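PDB 5GMT: alginate lyase from Aplysia kurodai, which probably cleaves alginate, with a preference for polymannuronate, as a eukaryotic member of polysaccharide lyase family 14. Local coordinates for residues Ile200-Lys211 with Tyr224-Asn235. Numbering follows the deposited sequence.
Sequences INTVGKTDGWVK and YTANHLRMRNTN
Asn201 and Arg232 grip each other through both backbone and side chain. The carboxamide OD1 of Asn201 takes two backbone N-H groups: Arg232 N at 3.0 Å, in the carbonyl plane on a lone pair, and Met231 N at 2.7 Å, which comes from above that plane. On its other branch Asn201 ND2 gives a nearly straight bond (165°) to Arg232 O, 3.0 Å away and in the amide plane. A chi1 of 61° sets CG between the backbone N and carbonyl carbon, turning the amide onto the 231-232 backbone. In return, Arg232 NE and NH2 both reach Asn201 O side-on, each at 3.0 Å, with that oxygen lying in the guanidinium plane. Ile200 CD1 lies over one face of this guanidinium and Val203 CG2 over the opposite one, both offset toward the rim, while NH1 turns to His237 O. An alanine here would probably leave the backbone N-H groups of Met231 and Arg232 without their shared acceptor and Arg232 O without its ND2 donor. Strands 208-216 and 222-229 form an antiparallel hairpin in one sheet of this concanavalin-clan fold, and its register slips at a G1 bulge where His228 and Leu229 both face Gly208. Gly208 and Leu229 exchange both backbone hydrogen bonds, Gly208 N to Leu229 O at 2.8 Å and Leu229 N to Gly208 O, and a water also links Gly208 O to His228 N. Beyond the bulge, Val210 CG2 meets Leu229 CD1 and Met231 CE, both at 3.9 Å, on a face that packs against Leu139 of strand 136-143. Further out, a type II beta turn from Thr202 to Lys205 shapes the loop: Asn201 ND2 and Lys205 N approach Thr202 O from opposite faces of its plane, and the Asp207 carboxylate takes Thr202 N on OD1 and Thr202 OG1 on OD2. Alongside, Thr206 CG2 lies over one face of the Arg230 guanidinium, whose NH1 bonds Asn158 O.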
ATOM      1  N   ILE A 200      -2.661  15.339   1.070  1.00  6.71           N
ATOM      2  CA  ILE A 200      -1.319  15.761   0.709  1.00  8.20           C
ATOM      3  C   ILE A 200      -1.127  17.196   1.165  1.00  7.85           C
ATOM      4  O   ILE A 200      -2.095  17.910   1.430  1.00 10.81           O
ATOM      5  CB  ILE A 200      -1.033  15.609  -0.811  1.00  8.22           C
ATOM      6  CG1 ILE A 200      -1.992  16.444  -1.660  1.00  8.75           C
ATOM      7  CG2 ILE A 200      -1.106  14.143  -1.226  1.00 10.96           C
ATOM      8  CD1 ILE A 200      -1.735  16.249  -3.171  1.00 10.91           C
ATOM      9  N   ASN A 201       0.128  17.599   1.299  1.00  8.67           N
ATOM     10  CA  ASN A 201       0.455  18.910   1.848  1.00  8.09           C
ATOM     11  C   ASN A 201       0.102  20.082   0.949  1.00 10.76           C
ATOM     12  O   ASN A 201       0.051  19.966  -0.279  1.00  9.54           O
ATOM     13  CB  ASN A 201       1.945  18.979   2.166  1.00  6.81           C
ATOM     14  CG  ASN A 201       2.806  18.787   0.927  1.00  8.55           C
ATOM     15  OD1 ASN A 201       2.844  17.695   0.355  1.00  8.55           O
ATOM     16  ND2 ASN A 201       3.510  19.855   0.506  1.00  9.25           N
ATOM     17  N   THR A 202      -0.137  21.218   1.585  1.00  9.17           N
ATOM     18  CA  THR A 202      -0.050  22.499   0.894  1.00  9.09           C
ATOM     19  C   THR A 202       1.370  22.648   0.383  1.00  8.26           C
ATOM     20  O   THR A 202       2.318  22.407   1.128  1.00  9.02           O
ATOM     21  CB  THR A 202      -0.371  23.657   1.832  1.00  9.45           C
ATOM     22  OG1 THR A 202      -1.599  23.376   2.520  1.00  9.83           O
ATOM     23  CG2 THR A 202      -0.494  24.968   1.050  1.00  8.52           C
ATOM     24  N   VAL A 203       1.530  23.020  -0.882  1.00 13.14           N
ATOM     25  CA  VAL A 203       2.870  23.243  -1.402  1.00 11.57           C
ATOM     26  C   VAL A 203       3.507  24.356  -0.583  1.00 10.93           C
ATOM     27  O   VAL A 203       2.878  25.377  -0.316  1.00 16.69           O
ATOM     28  CB  VAL A 203       2.840  23.573  -2.917  1.00 15.28           C
ATOM     29  CG1 VAL A 203       4.221  23.967  -3.422  1.00 12.76           C
ATOM     30  CG2 VAL A 203       2.332  22.368  -3.676  1.00 13.72           C
ATOM     31  N   GLY A 204       4.731  24.124  -0.126  1.00 10.84           N
ATOM     32  CA  GLY A 204       5.433  25.078   0.707  1.00 11.94           C
ATOM     33  C   GLY A 204       5.304  24.749   2.177  1.00 14.41           C
ATOM     34  O   GLY A 204       5.936  25.382   3.016  1.00 14.24           O
ATOM     35  N   LYS A 205       4.489  23.749   2.502  1.00 10.94           N
ATOM     36  CA  LYS A 205       4.279  23.395   3.901  1.00  6.77           C
ATOM     37  C   LYS A 205       4.450  21.904   4.181  1.00  8.01           C
ATOM     38  O   LYS A 205       4.405  21.074   3.280  1.00 11.55           O
ATOM     39  CB  LYS A 205       2.883  23.827   4.360  1.00 10.36           C
ATOM     40  CG  LYS A 205       2.584  25.302   4.168  1.00 15.65           C
ATOM     41  CD  LYS A 205       1.303  25.693   4.879  1.00 19.26           C
ATOM     42  CE  LYS A 205       0.816  27.051   4.406  1.00 27.19           C
ATOM     43  NZ  LYS A 205       1.937  28.034   4.398  1.00 33.70           N
ATOM     44  N   THR A 206       4.619  21.578   5.451  1.00  9.21           N
ATOM     45  CA  THR A 206       4.644  20.187   5.895  1.00  9.08           C
ATOM     46  C   THR A 206       3.378  19.912   6.712  1.00  9.08           C
ATOM     47  O   THR A 206       3.439  19.591   7.913  1.00  8.03           O
ATOM     48  CB  THR A 206       5.920  19.868   6.718  1.00 12.88           C
ATOM     49  OG1 THR A 206       6.133  20.882   7.711  1.00 13.17           O
ATOM     50  CG2 THR A 206       7.147  19.794   5.802  1.00 11.45           C
ATOM     51  N   ASP A 207       2.238  20.045   6.041  1.00  8.91           N
ATOM     52  CA  ASP A 207       0.937  19.922   6.678  1.00  8.75           C
ATOM     53  C   ASP A 207       0.120  18.764   6.105  1.00  6.55           C
ATOM     54  O   ASP A 207      -1.088  18.668   6.325  1.00  6.78           O
ATOM     55  CB  ASP A 207       0.155  21.244   6.571  1.00  6.00           C
ATOM     56  CG  ASP A 207       0.006  21.737   5.143  1.00  9.97           C
ATOM     57  OD1 ASP A 207       0.474  21.058   4.211  1.00  8.11           O
ATOM     58  OD2 ASP A 207      -0.610  22.805   4.948  1.00  9.39           O
ATOM     59  N   GLY A 208       0.775  17.878   5.362  1.00  6.42           N
ATOM     60  CA  GLY A 208       0.068  16.707   4.858  1.00  5.97           C
ATOM     61  C   GLY A 208      -0.043  15.683   5.976  1.00  7.09           C
ATOM     62  O   GLY A 208       0.667  15.790   6.981  1.00  7.82           O
ATOM     63  N   TRP A 209      -0.920  14.692   5.817  1.00  6.26           N
ATOM     64  CA  TRP A 209      -0.997  13.625   6.806  1.00  8.07           C
ATOM     65  C   TRP A 209      -1.543  12.323   6.253  1.00  6.37           C
ATOM     66  O   TRP A 209      -2.189  12.292   5.201  1.00  7.20           O
ATOM     67  CB  TRP A 209      -1.852  14.065   8.004  1.00  5.91           C
ATOM     68  CG  TRP A 209      -3.225  14.605   7.673  1.00  9.36           C
ATOM     69  CD1 TRP A 209      -3.537  15.886   7.312  1.00  7.62           C
ATOM     70  CD2 TRP A 209      -4.471  13.892   7.732  1.00  7.56           C
ATOM     71  NE1 TRP A 209      -4.894  16.007   7.118  1.00  8.36           N
ATOM     72  CE2 TRP A 209      -5.489  14.797   7.377  1.00  8.96           C
ATOM     73  CE3 TRP A 209      -4.821  12.575   8.043  1.00 10.07           C
ATOM     74  CZ2 TRP A 209      -6.836  14.427   7.328  1.00  7.63           C
ATOM     75  CZ3 TRP A 209      -6.161  12.207   7.988  1.00  8.81           C
ATOM     76  CH2 TRP A 209      -7.147  13.127   7.633  1.00  7.51           C
ATOM     77  N   VAL A 210      -1.257  11.243   6.972  1.00  5.76           N
ATOM     78  CA  VAL A 210      -1.767   9.923   6.640  1.00  5.94           C
ATOM     79  C   VAL A 210      -2.320   9.274   7.910  1.00  7.75           C
ATOM     80  O   VAL A 210      -1.637   9.203   8.935  1.00  9.80           O
ATOM     81  CB  VAL A 210      -0.673   9.018   6.032  1.00  6.07           C
ATOM     82  CG1 VAL A 210      -1.256   7.667   5.651  1.00  5.12           C
ATOM     83  CG2 VAL A 210      -0.022   9.685   4.807  1.00  6.12           C
ATOM     84  N   LYS A 211      -3.558   8.812   7.840  1.00  7.20           N
ATOM     85  CA  LYS A 211      -4.162   8.094   8.960  1.00  6.26           C
ATOM     86  C   LYS A 211      -4.476   6.682   8.505  1.00  6.71           C
ATOM     87  O   LYS A 211      -5.208   6.479   7.534  1.00  9.05           O
ATOM     88  CB  LYS A 211      -5.433   8.804   9.446  1.00  9.23           C
ATOM     89  CG  LYS A 211      -6.129   8.086  10.611  1.00 10.00           C
ATOM     90  CD  LYS A 211      -7.456   8.735  10.987  1.00 10.01           C
ATOM     91  CE  LYS A 211      -8.087   7.991  12.157  1.00 27.96           C
ATOM     92  NZ  LYS A 211      -9.404   8.550  12.563  1.00 33.59           N
ATOM     93  N   TYR A 224      -3.263   4.830  13.442  1.00  8.69           N
ATOM     94  CA  TYR A 224      -2.066   5.645  13.578  1.00  9.92           C
ATOM     95  C   TYR A 224      -2.174   6.827  12.643  1.00 11.13           C
ATOM     96  O   TYR A 224      -2.517   6.652  11.477  1.00 10.84           O
ATOM     97  CB  TYR A 224      -0.812   4.838  13.253  1.00 12.21           C
ATOM     98  CG  TYR A 224       0.362   5.697  12.859  1.00 15.50           C
ATOM     99  CD1 TYR A 224       0.943   6.568  13.770  1.00 12.38           C
ATOM    100  CD2 TYR A 224       0.893   5.637  11.573  1.00 12.25           C
ATOM    101  CE1 TYR A 224       2.022   7.363  13.415  1.00 14.40           C
ATOM    102  CE2 TYR A 224       1.967   6.425  11.210  1.00 12.05           C
ATOM    103  CZ  TYR A 224       2.528   7.285  12.134  1.00 10.41           C
ATOM    104  OH  TYR A 224       3.595   8.067  11.763  1.00  9.73           O
ATOM    105  N   THR A 225      -1.899   8.026  13.147  1.00 10.52           N
ATOM    106  CA  THR A 225      -1.879   9.195  12.280  1.00  9.23           C
ATOM    107  C   THR A 225      -0.468   9.746  12.153  1.00 10.53           C
ATOM    108  O   THR A 225       0.134  10.159  13.137  1.00 10.59           O
ATOM    109  CB  THR A 225      -2.815  10.297  12.783  1.00 15.02           C
ATOM    110  OG1 THR A 225      -4.175   9.835  12.721  1.00 16.02           O
ATOM    111  CG2 THR A 225      -2.673  11.537  11.914  1.00 16.83           C
ATOM    112  N   ALA A 226       0.058   9.716  10.934  1.00  9.93           N
ATOM    113  CA  ALA A 226       1.306  10.399  10.609  1.00 10.18           C
ATOM    114  C   ALA A 226       1.003  11.828  10.182  1.00 10.25           C
ATOM    115  O   ALA A 226       0.481  12.050   9.096  1.00  8.14           O
ATOM    116  CB  ALA A 226       2.051   9.665   9.493  1.00  9.34           C
ATOM    117  N   ASN A 227       1.310  12.816  11.006  1.00 10.05           N
ATOM    118  CA  ASN A 227       1.059  14.152  10.501  1.00  9.74           C
ATOM    119  C   ASN A 227       2.347  14.904  10.233  1.00  8.26           C
ATOM    120  O   ASN A 227       3.438  14.332  10.340  1.00  7.38           O
ATOM    121  CB  ASN A 227       0.132  14.933  11.429  1.00 18.03           C
ATOM    122  CG  ASN A 227       0.623  15.008  12.827  1.00 19.22           C
ATOM    123  OD1 ASN A 227       1.829  15.123  13.085  1.00 19.87           O
ATOM    124  ND2 ASN A 227      -0.320  14.943  13.771  1.00 19.78           N
ATOM    125  N   HIS A 228       2.194  16.154   9.817  1.00  5.86           N
ATOM    126  CA  HIS A 228       3.317  17.006   9.449  1.00  7.92           C
ATOM    127  C   HIS A 228       4.222  16.366   8.402  1.00  8.39           C
ATOM    128  O   HIS A 228       5.449  16.297   8.571  1.00  7.69           O
ATOM    129  CB  HIS A 228       4.096  17.378  10.702  1.00  8.60           C
ATOM    130  CG  HIS A 228       3.261  18.104  11.712  1.00  9.35           C
ATOM    131  ND1 HIS A 228       3.421  17.947  13.069  1.00  9.38           N
ATOM    132  CD2 HIS A 228       2.226  18.968  11.553  1.00 10.28           C
ATOM    133  CE1 HIS A 228       2.536  18.698  13.708  1.00  9.28           C
ATOM    134  NE2 HIS A 228       1.801  19.328  12.812  1.00  7.12           N
ATOM    135  N   LEU A 229       3.598  15.913   7.315  1.00  7.24           N
ATOM    136  CA  LEU A 229       4.298  15.311   6.187  1.00  8.94           C
ATOM    137  C   LEU A 229       4.320  16.202   4.960  1.00  7.92           C
ATOM    138  O   LEU A 229       3.386  16.967   4.719  1.00  8.35           O
ATOM    139  CB  LEU A 229       3.639  13.992   5.786  1.00  6.32           C
ATOM    140  CG  LEU A 229       3.605  12.896   6.842  1.00  6.29           C
ATOM    141  CD1 LEU A 229       3.026  11.626   6.210  1.00  9.25           C
ATOM    142  CD2 LEU A 229       4.985  12.641   7.448  1.00  8.67           C
ATOM    143  N   ARG A 230       5.390  16.081   4.183  1.00  6.15           N
ATOM    144  CA  ARG A 230       5.452  16.673   2.857  1.00  5.58           C
ATOM    145  C   ARG A 230       5.440  15.556   1.815  1.00  6.88           C
ATOM    146  O   ARG A 230       6.287  14.655   1.868  1.00  8.96           O
ATOM    147  CB  ARG A 230       6.717  17.530   2.710  1.00  8.17           C
ATOM    148  CG  ARG A 230       6.976  17.956   1.292  1.00 10.67           C
ATOM    149  CD  ARG A 230       8.042  19.017   1.227  1.00 20.56           C
ATOM    150  NE  ARG A 230       7.541  20.302   1.687  1.00 19.72           N
ATOM    151  CZ  ARG A 230       8.146  21.071   2.589  1.00 18.29           C
ATOM    152  NH1 ARG A 230       9.287  20.695   3.136  1.00 22.89           N
ATOM    153  NH2 ARG A 230       7.610  22.231   2.931  1.00 16.23           N
ATOM    154  N   MET A 231       4.470  15.593   0.899  1.00  7.23           N
ATOM    155  CA  MET A 231       4.386  14.611  -0.178  1.00  8.36           C
ATOM    156  C   MET A 231       4.838  15.201  -1.508  1.00  7.62           C
ATOM    157  O   MET A 231       5.291  14.484  -2.400  1.00  5.80           O
ATOM    158  CB  MET A 231       2.958  14.077  -0.332  1.00  8.56           C
ATOM    159  CG  MET A 231       2.484  13.189   0.806  1.00 10.36           C
ATOM    160  SD  MET A 231       1.953  14.178   2.212  1.00  8.44           S
ATOM    161  CE  MET A 231       0.843  13.007   3.023  1.00  9.36           C
ATOM    162  N   ARG A 232       4.693  16.514  -1.650  1.00 10.16           N
ATOM    163  CA  ARG A 232       4.964  17.145  -2.937  1.00  8.55           C
ATOM    164  C   ARG A 232       5.595  18.528  -2.760  1.00 11.82           C
ATOM    165  O   ARG A 232       5.409  19.180  -1.728  1.00  8.05           O
ATOM    166  CB  ARG A 232       3.673  17.253  -3.740  1.00  8.78           C
ATOM    167  CG  ARG A 232       2.600  18.016  -2.990  1.00  9.56           C
ATOM    168  CD  ARG A 232       1.366  18.287  -3.826  1.00  9.50           C
ATOM    169  NE  ARG A 232       0.419  19.113  -3.083  1.00  8.65           N
ATOM    170  CZ  ARG A 232      -0.623  19.727  -3.626  1.00 11.24           C
ATOM    171  NH1 ARG A 232      -0.859  19.624  -4.927  1.00  9.61           N
ATOM    172  NH2 ARG A 232      -1.420  20.467  -2.863  1.00 10.48           N
ATOM    173  N   ASN A 233       6.344  18.965  -3.770  1.00 11.44           N
ATOM    174  CA  ASN A 233       6.934  20.309  -3.746  1.00 12.34           C
ATOM    175  C   ASN A 233       6.402  21.192  -4.853  1.00 15.93           C
ATOM    176  O   ASN A 233       6.809  22.346  -4.988  1.00 14.24           O
ATOM    177  CB  ASN A 233       8.460  20.246  -3.837  1.00 11.30           C
ATOM    178  CG  ASN A 233       9.098  19.857  -2.522  1.00 14.55           C
ATOM    179  OD1 ASN A 233       9.009  20.594  -1.535  1.00 19.13           O
ATOM    180  ND2 ASN A 233       9.746  18.701  -2.498  1.00 13.42           N
ATOM    181  N   THR A 234       5.480  20.658  -5.639  1.00 12.55           N
ATOM    182  CA  THR A 234       4.903  21.424  -6.716  1.00 14.91           C
ATOM    183  C   THR A 234       3.414  21.136  -6.800  1.00 12.82           C
ATOM    184  O   THR A 234       2.958  20.054  -6.441  1.00 13.52           O
ATOM    185  CB  THR A 234       5.601  21.120  -8.065  1.00 13.06           C
ATOM    186  OG1 THR A 234       5.070  21.970  -9.085  1.00 15.43           O
ATOM    187  CG2 THR A 234       5.415  19.665  -8.467  1.00 11.18           C
ATOM    188  N   ASN A 235       2.656  22.117  -7.270  1.00 16.92           N
ATOM    189  CA  ASN A 235       1.208  22.024  -7.249  1.00 15.01           C
ATOM    190  C   ASN A 235       0.618  21.137  -8.326  1.00 13.01           C
ATOM    191  O   ASN A 235      -0.577  20.907  -8.335  1.00 13.25           O
ATOM    192  CB  ASN A 235       0.594  23.419  -7.361  1.00 15.27           C
ATOM    193  CG  ASN A 235       0.540  24.125  -6.034  1.00 24.33           C
ATOM    194  OD1 ASN A 235      -0.259  23.766  -5.168  1.00 19.04           O
ATOM    195  ND2 ASN A 235       1.399  25.128  -5.853  1.00 26.51           N
TER
HETATM  196  O   HOH W   1      -0.539  23.932  -2.419  1.00 14.57           O
HETATM  197  O   HOH W   2       7.556  22.815  -0.808  1.00 21.01           O
HETATM  198  O   HOH W   3      -0.313  17.059   9.242  1.00 10.50           O